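Local coordinates for protein guanine deaminase (PDB 6OHB) that catalyses the zinc-dependent hydrolytic deamination of guanine to xanthine and ammonia, a step of purine degradation, at residues A[78-83]-A[334-339]; A[131-136]-A[420-425]. All coordinates share one frame; numbering follows the deposited sequence.

Interaction 1. Residues A[78-83]-A[334-339]; sequences FVDTHI and FNMLQT. With ZN (zinc ion), chain E.
The first strand of the amidohydrolase barrel, here F78 to I83, packs against the start of helix 336-349, with F78 meeting M336 and L337, and I83 meeting F334. No hydrogen bond joins the two segments; the contact is mainly apolar. M336 has the largest share. Its CB packs obliquely on the F78 ring, 3.9 Å from F78 CG. CG, anti to the backbone N (chi1 -176°), carries the chain past F78 CB. Two further bends turn the end of the side chain back to the strand, and M336 CE comes to lie 3.9 Å from V79 O and 4.1 Å from D80 CA. At the tip of the ring, F78 CZ lies 4.3 Å from L337 CD2, a looser touch. At the far end the side chains of I83 and F334 cross at about a right angle. The tip of I83 does the touching, with I83 CD1 3.6 Å from F334 CE2.

N335 caps the helix. The N-H of Q338 meets a lone pair of N335 OD1, with Q338 N 3.2 Å from that oxygen. The backbone O of N335 takes T339 N and T339 OG1 from opposite faces.

The same strand carries a zinc ligand. H82 NE2 binds the zinc ion at 2.0 Å, and H84, H237 and D327 also bind it. H82 ND1 is hydrogen-bonded to H235, and D80 OD2 to T326. Around the contact, strand 135-141 pairs with the strand through backbone bonds, I83 and F334 both touch L130 of helix 116-132, and F334 also packs on L398 of the second subunit.

Interaction 2. Residues A[131-136]-A[420-425]; sequences LRNGTT and GDDRSI
R132 and D422 form the charged part of the contact. The two side chains run alongside each other in one direction. R132 NH1 lies 2.8 Å from D422 OD2 in a salt bridge. The hydrogen bond within it is weak, because its N-H...O angle is only 116°. D422 OD2 sits at the edge of the guanidinium, near its plane, and the two flat groups are 29° apart. The same oxygen has a second partner, R423 of the second subunit.

N133 OD1 packs against D422 CB, 3.5 Å away. The polar link between these two side chains is a water, which lies 3.0 Å from N133 OD1 and 3.2 Å from D422 OD1 and can bridge them. N133 ND2 is hydrogen-bonded to Q129 O.

The backbone here is a Schellman motif that ends helix 116-132. T135 N bonds to L130 O, and G134 N to L131 O. G134, with positive phi, is the C-prime residue. The chain then enters strand 135-141 of the barrel. D422, which opens the 3-10 turn 422-424, faces N133 at the helix end. This turn leads from helix 409-419 into strand 425-430.

Van der Waals packing is carried by I425, which lies against the backbone carbonyls of the helix end. I425 CB is 3.2 Å from R132 O. The bend at chi2 (-61°) folds I425 CD1 to 3.6 Å from N133 O.

Within 420-425, D421 makes an Asx turn: its OD1 accepts from R423 N on the anti lone pair. R423 NE and NH2 each take one carboxylate oxygen of D421.

In the fold
The centres of the two interactions lie about 10 Å apart, and they touch. F78 of interaction 1 bonds through its backbone N to G134 O of interaction 2, just where strand 135-141 begins to pair with strand 73-84. N335 ND2 also bonds to N133 OD1, which links the cap of helix 336-349 to the end of helix 116-132. Along the chain the segments alternate: 78-83, 131-136, 334-339, 420-425. All four belong to the amidohydrolase part of the chain. Interaction 1 reaches the zinc site through its strand. Interaction 2 lies farther out, away from the zinc and substrate sites, where the barrel meets strand 425-430 and the second subunit.

Interaction 1. Residues A[78-83]-A[334-339]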
loop_
_atom_site.group_PDB
_atom_site.type_symbol
_atom_site.label_atom_id
_atom_site.label_comp_id
_atom_site.label_asym_id
_atom_site.label_seq_id
_atom_site.Cartn_x
_atom_site.Cartn_y
_atom_site.Cartn_z
ATOM N N PHE A 78 5.418 -7.405 16.779
ATOM C CA PHE A 78 6.261 -6.888 15.710
ATOM C C PHE A 78 7.315 -5.923 16.245
ATOM O O PHE A 78 7.102 -5.208 17.236
ATOM C CB PHE A 78 5.410 -6.203 14.638
ATOM C CG PHE A 78 4.393 -7.113 14.014
ATOM C CD1 PHE A 78 4.752 -8.381 13.582
ATOM C CD2 PHE A 78 3.074 -6.712 13.877
ATOM C CE1 PHE A 78 3.821 -9.229 13.017
ATOM C CE2 PHE A 78 2.135 -7.558 13.312
ATOM C CZ PHE A 78 2.512 -8.819 12.881
ATOM N N VAL A 79 8.443 -5.881 15.534
ATOM C CA VAL A 79 9.622 -5.110 15.912
ATOM C C VAL A 79 9.877 -4.085 14.812
ATOM O O VAL A 79 10.238 -4.447 13.682
ATOM C CB VAL A 79 10.847 -6.010 16.116
ATOM C CG1 VAL A 79 12.056 -5.171 16.505
ATOM C CG2 VAL A 79 10.553 -7.079 17.175
ATOM N N ASP A 80 9.713 -2.805 15.151
ATOM C CA ASP A 80 9.868 -1.687 14.224
ATOM C C ASP A 80 11.219 -1.027 14.487
ATOM O O ASP A 80 11.391 -0.345 15.502
ATOM C CB ASP A 80 8.725 -0.693 14.422
ATOM C CG ASP A 80 8.591 0.295 13.275
ATOM O OD1 ASP A 80 9.601 0.583 12.592
ATOM O OD2 ASP A 80 7.463 0.792 13.069
ATOM N N THR A 81 12.161 -1.183 13.556
ATOM C CA THR A 81 13.546 -0.813 13.835
ATOM C C THR A 81 13.919 0.620 13.450
ATOM O O THR A 81 15.079 1.000 13.648
ATOM C CB THR A 81 14.508 -1.784 13.141
ATOM O OG1 THR A 81 14.315 -1.738 11.721
ATOM C CG2 THR A 81 14.296 -3.210 13.650
ATOM N N HIS A 82 12.989 1.431 12.944
ATOM C CA HIS A 82 13.269 2.855 12.719
ATOM C C HIS A 82 11.945 3.592 12.565
ATOM O O HIS A 82 11.226 3.374 11.585
ATOM C CB HIS A 82 14.162 3.072 11.496
ATOM C CG HIS A 82 14.458 4.514 11.210
ATOM N ND1 HIS A 82 15.299 5.274 11.993
ATOM C CD2 HIS A 82 14.015 5.336 10.228
ATOM C CE1 HIS A 82 15.367 6.500 11.504
ATOM N NE2 HIS A 82 14.598 6.563 10.432
ATOM N N ILE A 83 11.635 4.462 13.519
ATOM C CA ILE A 83 10.407 5.247 13.479
ATOM C C ILE A 83 10.662 6.552 14.224
ATOM O O ILE A 83 11.395 6.580 15.216
ATOM C CB ILE A 83 9.220 4.441 14.057
ATOM C CG1 ILE A 83 7.921 5.244 13.977
ATOM C CG2 ILE A 83 9.514 3.964 15.480
ATOM C CD1 ILE A 83 6.682 4.432 14.313
ATOM N N PHE A 334 1.879 2.974 10.328
ATOM C CA PHE A 334 2.504 2.297 11.462
ATOM C C PHE A 334 2.519 0.782 11.307
ATOM O O PHE A 334 3.102 0.096 12.154
ATOM C CB PHE A 334 1.770 2.607 12.773
ATOM C CG PHE A 334 2.062 3.965 13.352
ATOM C CD1 PHE A 334 1.382 5.090 12.903
ATOM C CD2 PHE A 334 2.983 4.110 14.376
ATOM C CE1 PHE A 334 1.635 6.336 13.453
ATOM C CE2 PHE A 334 3.243 5.353 14.927
ATOM C CZ PHE A 334 2.568 6.466 14.466
ATOM N N ASN A 335 1.878 0.250 10.271
ATOM C CA ASN A 335 1.560 -1.169 10.198
ATOM C C ASN A 335 2.692 -1.956 9.554
ATOM O O ASN A 335 3.128 -1.639 8.441
ATOM C CB ASN A 335 0.262 -1.387 9.422
ATOM C CG ASN A 335 -0.270 -2.800 9.570
ATOM O OD1 ASN A 335 0.066 -3.690 8.784
ATOM N ND2 ASN A 335 -1.096 -3.019 10.592
ATOM N N MET A 336 3.142 -3.000 10.258
ATOM C CA MET A 336 4.249 -3.820 9.779
ATOM C C MET A 336 3.851 -4.663 8.571
ATOM O O MET A 336 4.671 -4.894 7.674
ATOM C CB MET A 336 4.752 -4.718 10.915
ATOM C CG MET A 336 5.983 -5.566 10.592
ATOM S SD MET A 336 7.476 -4.633 10.188
ATOM C CE MET A 336 7.384 -3.269 11.346
ATOM N N LEU A 337 2.604 -5.141 8.529
ATOM C CA LEU A 337 2.169 -5.938 7.384
ATOM C C LEU A 337 2.276 -5.132 6.096
ATOM O O LEU A 337 2.785 -5.622 5.077
ATOM C CB LEU A 337 0.743 -6.453 7.599
ATOM C CG LEU A 337 0.495 -7.307 8.848
ATOM C CD1 LEU A 337 -0.987 -7.620 8.996
ATOM C CD2 LEU A 337 1.314 -8.586 8.804
ATOM N N GLN A 338 1.794 -3.887 6.124
ATOM C CA GLN A 338 1.899 -3.019 4.958
ATOM C C GLN A 338 3.353 -2.684 4.641
ATOM O O GLN A 338 3.727 -2.575 3.465
ATOM C CB GLN A 338 1.079 -1.748 5.194
ATOM C CG GLN A 338 -0.394 -2.035 5.421
ATOM C CD GLN A 338 -1.229 -0.780 5.573
ATOM O OE1 GLN A 338 -1.060 -0.020 6.525
ATOM N NE2 GLN A 338 -2.141 -0.561 4.634
ATOM N N THR A 339 4.189 -2.521 5.676
ATOM C CA THR A 339 5.619 -2.299 5.448
ATOM C C THR A 339 6.240 -3.463 4.686
ATOM O O THR A 339 7.034 -3.262 3.758
ATOM C CB THR A 339 6.350 -2.078 6.773
ATOM O OG1 THR A 339 5.760 -0.972 7.465
ATOM C CG2 THR A 339 7.821 -1.781 6.531
HETATM ZN ZN ZN E . 14.110 8.305 9.559
#

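Interaction 2. Residues A[131-136]-A[420-425]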
loop_
_atom_site.group_PDB
_atom_site.type_symbol
_atom_site.label_atom_id
_atom_site.label_comp_id
_atom_site.label_asym_id
_atom_site.label_seq_id
_atom_site.Cartn_x
_atom_site.Cartn_y
_atom_site.Cartn_z
ATOM N N LEU A 131 0.560 0.131 19.471
ATOM C CA LEU A 131 -0.183 -1.016 19.988
ATOM C C LEU A 131 -1.227 -1.507 18.987
ATOM O O LEU A 131 -1.308 -2.709 18.699
ATOM C CB LEU A 131 -0.834 -0.663 21.326
ATOM C CG LEU A 131 0.159 -0.380 22.453
ATOM C CD1 LEU A 131 -0.577 -0.090 23.751
ATOM C CD2 LEU A 131 1.118 -1.555 22.619
ATOM N N ARG A 132 -2.028 -0.589 18.428
ATOM C CA ARG A 132 -3.110 -1.016 17.544
ATOM C C ARG A 132 -2.610 -1.641 16.246
ATOM O O ARG A 132 -3.404 -2.269 15.538
ATOM C CB ARG A 132 -4.049 0.156 17.225
ATOM C CG ARG A 132 -3.546 1.092 16.146
ATOM C CD ARG A 132 -4.662 1.499 15.181
ATOM N NE ARG A 132 -5.867 1.948 15.872
ATOM C CZ ARG A 132 -7.024 2.204 15.270
ATOM N NH1 ARG A 132 -7.138 2.063 13.955
ATOM N NH2 ARG A 132 -8.068 2.607 15.980
ATOM N N ASN A 133 -1.328 -1.508 15.920
ATOM C CA ASN A 133 -0.770 -2.167 14.748
ATOM C C ASN A 133 0.098 -3.371 15.103
ATOM O O ASN A 133 0.742 -3.941 14.217
ATOM C CB ASN A 133 0.016 -1.163 13.906
ATOM C CG ASN A 133 -0.898 -0.199 13.163
ATOM O OD1 ASN A 133 -1.397 -0.509 12.084
ATOM N ND2 ASN A 133 -1.142 0.959 13.754
ATOM N N GLY A 134 0.144 -3.764 16.374
ATOM C CA GLY A 134 0.887 -4.949 16.742
ATOM C C GLY A 134 2.375 -4.759 16.917
ATOM O O GLY A 134 3.096 -5.756 17.025
ATOM N N THR A 135 2.862 -3.520 16.914
ATOM C CA THR A 135 4.262 -3.238 17.202
ATOM C C THR A 135 4.454 -3.173 18.713
ATOM O O THR A 135 3.886 -2.300 19.378
ATOM C CB THR A 135 4.676 -1.918 16.549
ATOM O OG1 THR A 135 4.611 -2.049 15.126
ATOM C CG2 THR A 135 6.083 -1.525 16.961
ATOM N N THR A 136 5.257 -4.083 19.266
ATOM C CA THR A 136 5.462 -4.073 20.707
ATOM C C THR A 136 6.847 -3.598 21.099
ATOM O O THR A 136 7.053 -3.238 22.262
ATOM C CB THR A 136 5.231 -5.469 21.312
ATOM O OG1 THR A 136 6.091 -6.426 20.683
ATOM C CG2 THR A 136 3.782 -5.908 21.144
ATOM N N GLY A 420 -3.374 -7.073 4.768
ATOM C CA GLY A 420 -3.533 -6.790 6.182
ATOM C C GLY A 420 -3.268 -5.331 6.506
ATOM O O GLY A 420 -2.391 -4.697 5.926
ATOM N N ASP A 421 -4.042 -4.813 7.451
ATOM C CA ASP A 421 -3.820 -3.492 8.021
ATOM C C ASP A 421 -4.150 -3.588 9.507
ATOM O O ASP A 421 -4.185 -4.679 10.087
ATOM C CB ASP A 421 -4.641 -2.432 7.260
ATOM C CG ASP A 421 -6.116 -2.803 7.123
ATOM O OD1 ASP A 421 -6.757 -3.145 8.140
ATOM O OD2 ASP A 421 -6.642 -2.743 5.991
ATOM N N ASP A 422 -4.415 -2.443 10.140
ATOM C CA ASP A 422 -4.705 -2.437 11.571
ATOM C C ASP A 422 -5.949 -3.252 11.924
ATOM O O ASP A 422 -6.077 -3.697 13.071
ATOM C CB ASP A 422 -4.825 -0.999 12.089
ATOM C CG ASP A 422 -5.732 -0.135 11.236
ATOM O OD1 ASP A 422 -5.398 0.106 10.055
ATOM O OD2 ASP A 422 -6.769 0.323 11.758
ATOM N N ARG A 423 -6.874 -3.448 10.979
ATOM C CA ARG A 423 -8.030 -4.299 11.245
ATOM C C ARG A 423 -7.631 -5.753 11.509
ATOM O O ARG A 423 -8.414 -6.499 12.112
ATOM C CB ARG A 423 -9.007 -4.247 10.071
ATOM C CG ARG A 423 -9.873 -2.999 10.026
ATOM C CD ARG A 423 -10.661 -2.928 8.723
ATOM N NE ARG A 423 -9.811 -2.669 7.561
ATOM C CZ ARG A 423 -10.272 -2.478 6.326
ATOM N NH1 ARG A 423 -11.575 -2.520 6.086
ATOM N NH2 ARG A 423 -9.428 -2.245 5.330
ATOM N N SER A 424 -6.451 -6.178 11.045
ATOM C CA SER A 424 -5.953 -7.520 11.335
ATOM C C SER A 424 -5.515 -7.682 12.784
ATOM O O SER A 424 -5.382 -8.817 13.250
ATOM C CB SER A 424 -4.771 -7.867 10.427
ATOM O OG SER A 424 -5.178 -8.077 9.090
ATOM N N ILE A 425 -5.309 -6.584 13.506
ATOM C CA ILE A 425 -4.812 -6.627 14.876
ATOM C C ILE A 425 -6.018 -6.699 15.805
ATOM O O ILE A 425 -6.737 -5.713 15.982
ATOM C CB ILE A 425 -3.938 -5.410 15.196
ATOM C CG1 ILE A 425 -2.841 -5.230 14.140
ATOM C CG2 ILE A 425 -3.330 -5.534 16.572
ATOM C CD1 ILE A 425 -1.903 -6.361 14.038
HETATM O O HOH W 1 -2.446 1.395 10.058
#